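Local coordinates for protein 23S rRNA (guanine(2535)-N(1))-methyltransferase (PDB 1O9G) that methylates N1 of guanine-2535 in 23S ribosomal RNA, using S-adenosyl-L-methionine as methyl donor, and thereby confers resistance to the antibiotic avilamycin, at residues P52-L66 against S76-L90. The protein carries 3 engineered substitutions. Sequence-based numbering, arbitrary orientation.
Sequences PVTLWDPCCGSGYLL and SLRQVIASDVDPAPL
W56 holds CG anti to its backbone N (chi1 -180°) and S83 sets OG between its own N and carbonyl carbon (chi1 61°), a pairing that brings the indole edge to the hydroxyl: W56 NE1 donates to S83 OG over 3.1 Å, nearly in the ring plane. The two residues belong to neighbouring parallel strands, 53-57 and 79-84, of a Rossmann-like methyltransferase sheet, joined as a beta-alpha-beta unit through helix 64-72. Backbone bonds alternate along the pair, among them L55 N to Q79 O, I81 N to L55 O and D57 N to I81 O, while a beta bulge at R78 shifts the register by one, V53 pairing with L77 but T54 with Q79. On the face carrying W56, I81 CG2 lies 3.7 Å from W56 CD1, and I81 CD1 reaches T54 CG2. Nearby, Q79 lays its CG beside the T54 methyl; its NE2 bond to T54 OG1 is weak, and its OE1 is held by S167. On the opposite face L66, from the start of the connecting helix, sets CD1 against V80 CB at 3.9 Å and CD2 against A82 CB at 3.7 Å. At the end of its strand, D57 OD1 accepts from C59 N in an Asx turn and also bonds T174 OG1. Beyond the strands comes the glycine-rich turn of 59-63, in the position where class I methyltransferases usually bind the cofactor. C60 SG packs against L90 CD2 at 3.5 Å, and the P89 ring leans on G61 with CB 3.4 Å from G61 O. The D84 carboxylate is gripped at both oxygens by backbone N-H groups, OD1 by V85 N and OD2, through its anti lone pair, by G61 N at 2.8 Å.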
# COMPACT_ATOMS: atom_id res chain seq x y z
N PRO A 52 2.19 0.98 -17.52
CA PRO A 52 1.36 1.26 -16.35
C PRO A 52 1.20 0.03 -15.45
O PRO A 52 0.86 -1.05 -15.97
CB PRO A 52 0.01 1.66 -16.96
CG PRO A 52 0.35 2.13 -18.33
CD PRO A 52 1.49 1.26 -18.78
N VAL A 53 1.35 0.21 -14.13
CA VAL A 53 1.32 -0.90 -13.18
C VAL A 53 -0.04 -1.01 -12.46
O VAL A 53 -0.65 -0.01 -12.07
CB VAL A 53 2.46 -0.72 -12.15
CG1 VAL A 53 2.25 -1.41 -10.83
CG2 VAL A 53 3.82 -1.06 -12.81
N THR A 54 -0.48 -2.25 -12.25
CA THR A 54 -1.56 -2.55 -11.36
C THR A 54 -0.96 -2.98 -10.03
O THR A 54 -0.16 -3.92 -9.97
CB THR A 54 -2.43 -3.64 -11.95
OG1 THR A 54 -3.06 -3.13 -13.15
CG2 THR A 54 -3.51 -4.05 -10.98
N LEU A 55 -1.31 -2.25 -8.98
CA LEU A 55 -0.80 -2.47 -7.62
C LEU A 55 -1.90 -2.97 -6.70
O LEU A 55 -2.97 -2.38 -6.65
CB LEU A 55 -0.25 -1.16 -7.09
CG LEU A 55 0.17 -1.04 -5.62
CD1 LEU A 55 1.29 -1.92 -5.32
CD2 LEU A 55 0.48 0.39 -5.22
N TRP A 56 -1.60 -4.04 -5.95
CA TRP A 56 -2.54 -4.67 -5.04
C TRP A 56 -1.94 -4.69 -3.63
O TRP A 56 -0.81 -5.13 -3.44
CB TRP A 56 -2.78 -6.09 -5.51
CG TRP A 56 -3.73 -6.96 -4.73
CD1 TRP A 56 -4.70 -6.59 -3.85
CD2 TRP A 56 -3.84 -8.39 -4.87
NE1 TRP A 56 -5.40 -7.70 -3.43
CE2 TRP A 56 -4.88 -8.81 -4.02
CE3 TRP A 56 -3.11 -9.35 -5.58
CZ2 TRP A 56 -5.24 -10.14 -3.89
CZ3 TRP A 56 -3.47 -10.70 -5.44
CH2 TRP A 56 -4.53 -11.07 -4.61
N ASP A 57 -2.76 -4.28 -2.66
CA ASP A 57 -2.47 -4.46 -1.25
C ASP A 57 -3.54 -5.38 -0.68
O ASP A 57 -4.68 -4.95 -0.45
CB ASP A 57 -2.44 -3.14 -0.52
CG ASP A 57 -1.99 -3.28 0.90
OD1 ASP A 57 -2.01 -4.41 1.45
OD2 ASP A 57 -1.57 -2.28 1.53
N PRO A 58 -3.20 -6.66 -0.52
CA PRO A 58 -4.13 -7.70 -0.02
C PRO A 58 -4.25 -7.79 1.50
O PRO A 58 -4.96 -8.67 2.01
CB PRO A 58 -3.54 -8.99 -0.57
CG PRO A 58 -2.06 -8.75 -0.52
CD PRO A 58 -1.92 -7.28 -0.89
N CYS A 59 -3.54 -6.93 2.22
CA CYS A 59 -3.70 -6.77 3.66
C CYS A 59 -3.74 -5.30 3.94
O CYS A 59 -2.92 -4.74 4.65
CB CYS A 59 -2.58 -7.42 4.47
SG CYS A 59 -2.15 -9.08 4.00
N CYS A 60 -4.74 -4.64 3.38
CA CYS A 60 -4.66 -3.21 3.25
C CYS A 60 -4.84 -2.41 4.53
O CYS A 60 -4.47 -1.23 4.56
CB CYS A 60 -5.66 -2.71 2.19
SG CYS A 60 -7.40 -2.89 2.62
N GLY A 61 -5.40 -3.01 5.58
CA GLY A 61 -5.63 -2.29 6.81
C GLY A 61 -6.45 -1.06 6.57
O GLY A 61 -7.49 -1.13 5.92
N SER A 62 -5.96 0.06 7.08
CA SER A 62 -6.63 1.35 6.95
C SER A 62 -6.59 1.92 5.55
O SER A 62 -7.21 2.95 5.28
CB SER A 62 -5.94 2.37 7.87
OG SER A 62 -4.66 2.73 7.38
N GLY A 63 -5.82 1.31 4.65
CA GLY A 63 -5.68 1.79 3.29
C GLY A 63 -4.77 2.99 3.13
O GLY A 63 -4.64 3.51 2.01
N TYR A 64 -4.14 3.44 4.22
CA TYR A 64 -3.29 4.61 4.15
C TYR A 64 -2.13 4.34 3.20
O TYR A 64 -1.78 5.19 2.37
CB TYR A 64 -2.78 4.96 5.56
CG TYR A 64 -1.76 6.03 5.54
CD1 TYR A 64 -2.14 7.37 5.47
CD2 TYR A 64 -0.41 5.74 5.61
CE1 TYR A 64 -1.19 8.38 5.39
CE2 TYR A 64 0.56 6.74 5.57
CZ TYR A 64 0.16 8.06 5.47
OH TYR A 64 1.09 9.07 5.40
N LEU A 65 -1.47 3.19 3.35
CA LEU A 65 -0.32 2.86 2.55
C LEU A 65 -0.63 2.87 1.05
O LEU A 65 0.07 3.49 0.24
CB LEU A 65 0.32 1.55 2.99
CG LEU A 65 1.49 1.00 2.20
CD1 LEU A 65 2.63 2.02 2.04
CD2 LEU A 65 2.00 -0.29 2.86
N LEU A 66 -1.68 2.18 0.67
CA LEU A 66 -2.05 2.08 -0.73
C LEU A 66 -2.44 3.43 -1.27
O LEU A 66 -2.13 3.74 -2.41
CB LEU A 66 -3.17 1.05 -0.91
CG LEU A 66 -3.59 0.78 -2.36
CD1 LEU A 66 -2.45 0.16 -3.14
CD2 LEU A 66 -4.77 -0.12 -2.38
N SER A 76 2.63 6.36 -12.57
CA SER A 76 3.12 5.00 -12.82
C SER A 76 2.04 3.93 -12.69
O SER A 76 2.34 2.75 -12.88
CB SER A 76 4.25 4.66 -11.86
OG SER A 76 5.31 5.59 -11.97
N LEU A 77 0.81 4.31 -12.40
CA LEU A 77 -0.23 3.36 -12.03
C LEU A 77 -1.41 3.35 -12.98
O LEU A 77 -1.87 4.41 -13.41
CB LEU A 77 -0.73 3.65 -10.63
CG LEU A 77 0.24 3.41 -9.47
CD1 LEU A 77 -0.28 4.07 -8.20
CD2 LEU A 77 0.48 1.95 -9.28
N ARG A 78 -1.87 2.14 -13.31
CA ARG A 78 -3.08 1.88 -14.08
C ARG A 78 -4.29 1.87 -13.13
O ARG A 78 -5.35 2.35 -13.46
CB ARG A 78 -2.97 0.50 -14.78
CG ARG A 78 -4.24 0.07 -15.50
CD ARG A 78 -4.13 -1.25 -16.22
NE ARG A 78 -3.27 -1.14 -17.40
CZ ARG A 78 -3.63 -0.58 -18.56
NH1 ARG A 78 -4.85 -0.05 -18.73
NH2 ARG A 78 -2.76 -0.55 -19.57
N GLN A 79 -4.14 1.20 -11.99
CA GLN A 79 -5.24 0.95 -11.05
C GLN A 79 -4.65 0.39 -9.78
O GLN A 79 -3.54 -0.18 -9.80
CB GLN A 79 -6.25 -0.05 -11.60
CG GLN A 79 -5.69 -1.40 -11.74
CD GLN A 79 -6.65 -2.41 -12.31
OE1 GLN A 79 -7.64 -2.77 -11.66
NE2 GLN A 79 -6.34 -2.91 -13.52
N VAL A 80 -5.39 0.52 -8.69
CA VAL A 80 -5.04 -0.12 -7.44
C VAL A 80 -6.20 -0.99 -6.97
O VAL A 80 -7.37 -0.73 -7.24
CB VAL A 80 -4.62 0.91 -6.35
CG1 VAL A 80 -3.42 1.70 -6.80
CG2 VAL A 80 -5.72 1.87 -6.02
N ILE A 81 -5.81 -2.03 -6.22
CA ILE A 81 -6.73 -2.98 -5.65
C ILE A 81 -6.41 -3.14 -4.18
O ILE A 81 -5.26 -3.36 -3.82
CB ILE A 81 -6.62 -4.35 -6.35
CG1 ILE A 81 -6.84 -4.16 -7.87
CG2 ILE A 81 -7.60 -5.32 -5.75
CD1 ILE A 81 -6.57 -5.37 -8.73
N ALA A 82 -7.44 -3.05 -3.35
CA ALA A 82 -7.31 -3.24 -1.91
C ALA A 82 -8.18 -4.41 -1.46
O ALA A 82 -9.32 -4.55 -1.87
CB ALA A 82 -7.71 -2.04 -1.17
N SER A 83 -7.63 -5.20 -0.57
CA SER A 83 -8.44 -6.19 0.11
C SER A 83 -7.87 -6.51 1.49
O SER A 83 -6.68 -6.25 1.76
CB SER A 83 -8.62 -7.44 -0.75
OG SER A 83 -7.40 -8.09 -1.06
N ASP A 84 -8.73 -7.01 2.36
CA ASP A 84 -8.36 -7.43 3.71
C ASP A 84 -9.48 -8.29 4.28
O ASP A 84 -10.56 -8.35 3.72
CB ASP A 84 -8.10 -6.23 4.62
CG ASP A 84 -7.05 -6.50 5.70
OD1 ASP A 84 -6.96 -7.66 6.16
OD2 ASP A 84 -6.31 -5.62 6.15
N VAL A 85 -9.23 -8.96 5.40
CA VAL A 85 -10.13 -9.99 5.89
C VAL A 85 -11.28 -9.49 6.72
O VAL A 85 -12.31 -10.16 6.75
CB VAL A 85 -9.38 -11.08 6.70
CG1 VAL A 85 -8.28 -11.69 5.90
CG2 VAL A 85 -8.83 -10.55 8.02
N ASP A 86 -11.12 -8.37 7.44
CA ASP A 86 -12.16 -7.93 8.39
C ASP A 86 -12.84 -6.62 7.98
O ASP A 86 -12.21 -5.76 7.38
CB ASP A 86 -11.59 -7.78 9.81
CG ASP A 86 -11.10 -9.08 10.41
OD1 ASP A 86 -11.82 -10.11 10.28
OD2 ASP A 86 -10.02 -9.18 11.02
N PRO A 87 -14.11 -6.45 8.33
CA PRO A 87 -14.87 -5.25 7.94
C PRO A 87 -14.37 -3.95 8.59
O PRO A 87 -14.49 -2.89 7.96
CB PRO A 87 -16.30 -5.57 8.40
CG PRO A 87 -16.14 -6.59 9.48
CD PRO A 87 -14.94 -7.40 9.10
N ALA A 88 -13.82 -4.02 9.80
CA ALA A 88 -13.43 -2.82 10.54
C ALA A 88 -12.43 -1.95 9.77
O ALA A 88 -12.74 -0.80 9.45
CB ALA A 88 -12.89 -3.18 11.94
N PRO A 89 -11.26 -2.49 9.43
CA PRO A 89 -10.28 -1.69 8.71
C PRO A 89 -10.90 -1.18 7.42
O PRO A 89 -10.63 -0.05 7.04
CB PRO A 89 -9.13 -2.67 8.43
CG PRO A 89 -9.65 -4.04 8.73
CD PRO A 89 -10.79 -3.87 9.66
N LEU A 90 -11.73 -1.99 6.78
CA LEU A 90 -12.15 -1.69 5.42
C LEU A 90 -13.01 -0.46 5.25
O LEU A 90 -12.94 0.18 4.22
CB LEU A 90 -12.76 -2.90 4.76
CG LEU A 90 -11.83 -4.09 4.49
CD1 LEU A 90 -12.58 -5.23 3.88
CD2 LEU A 90 -10.70 -3.66 3.58
O HOH W 1 -0.24 -1.91 -18.22
O HOH W 2 -6.93 -9.93 0.74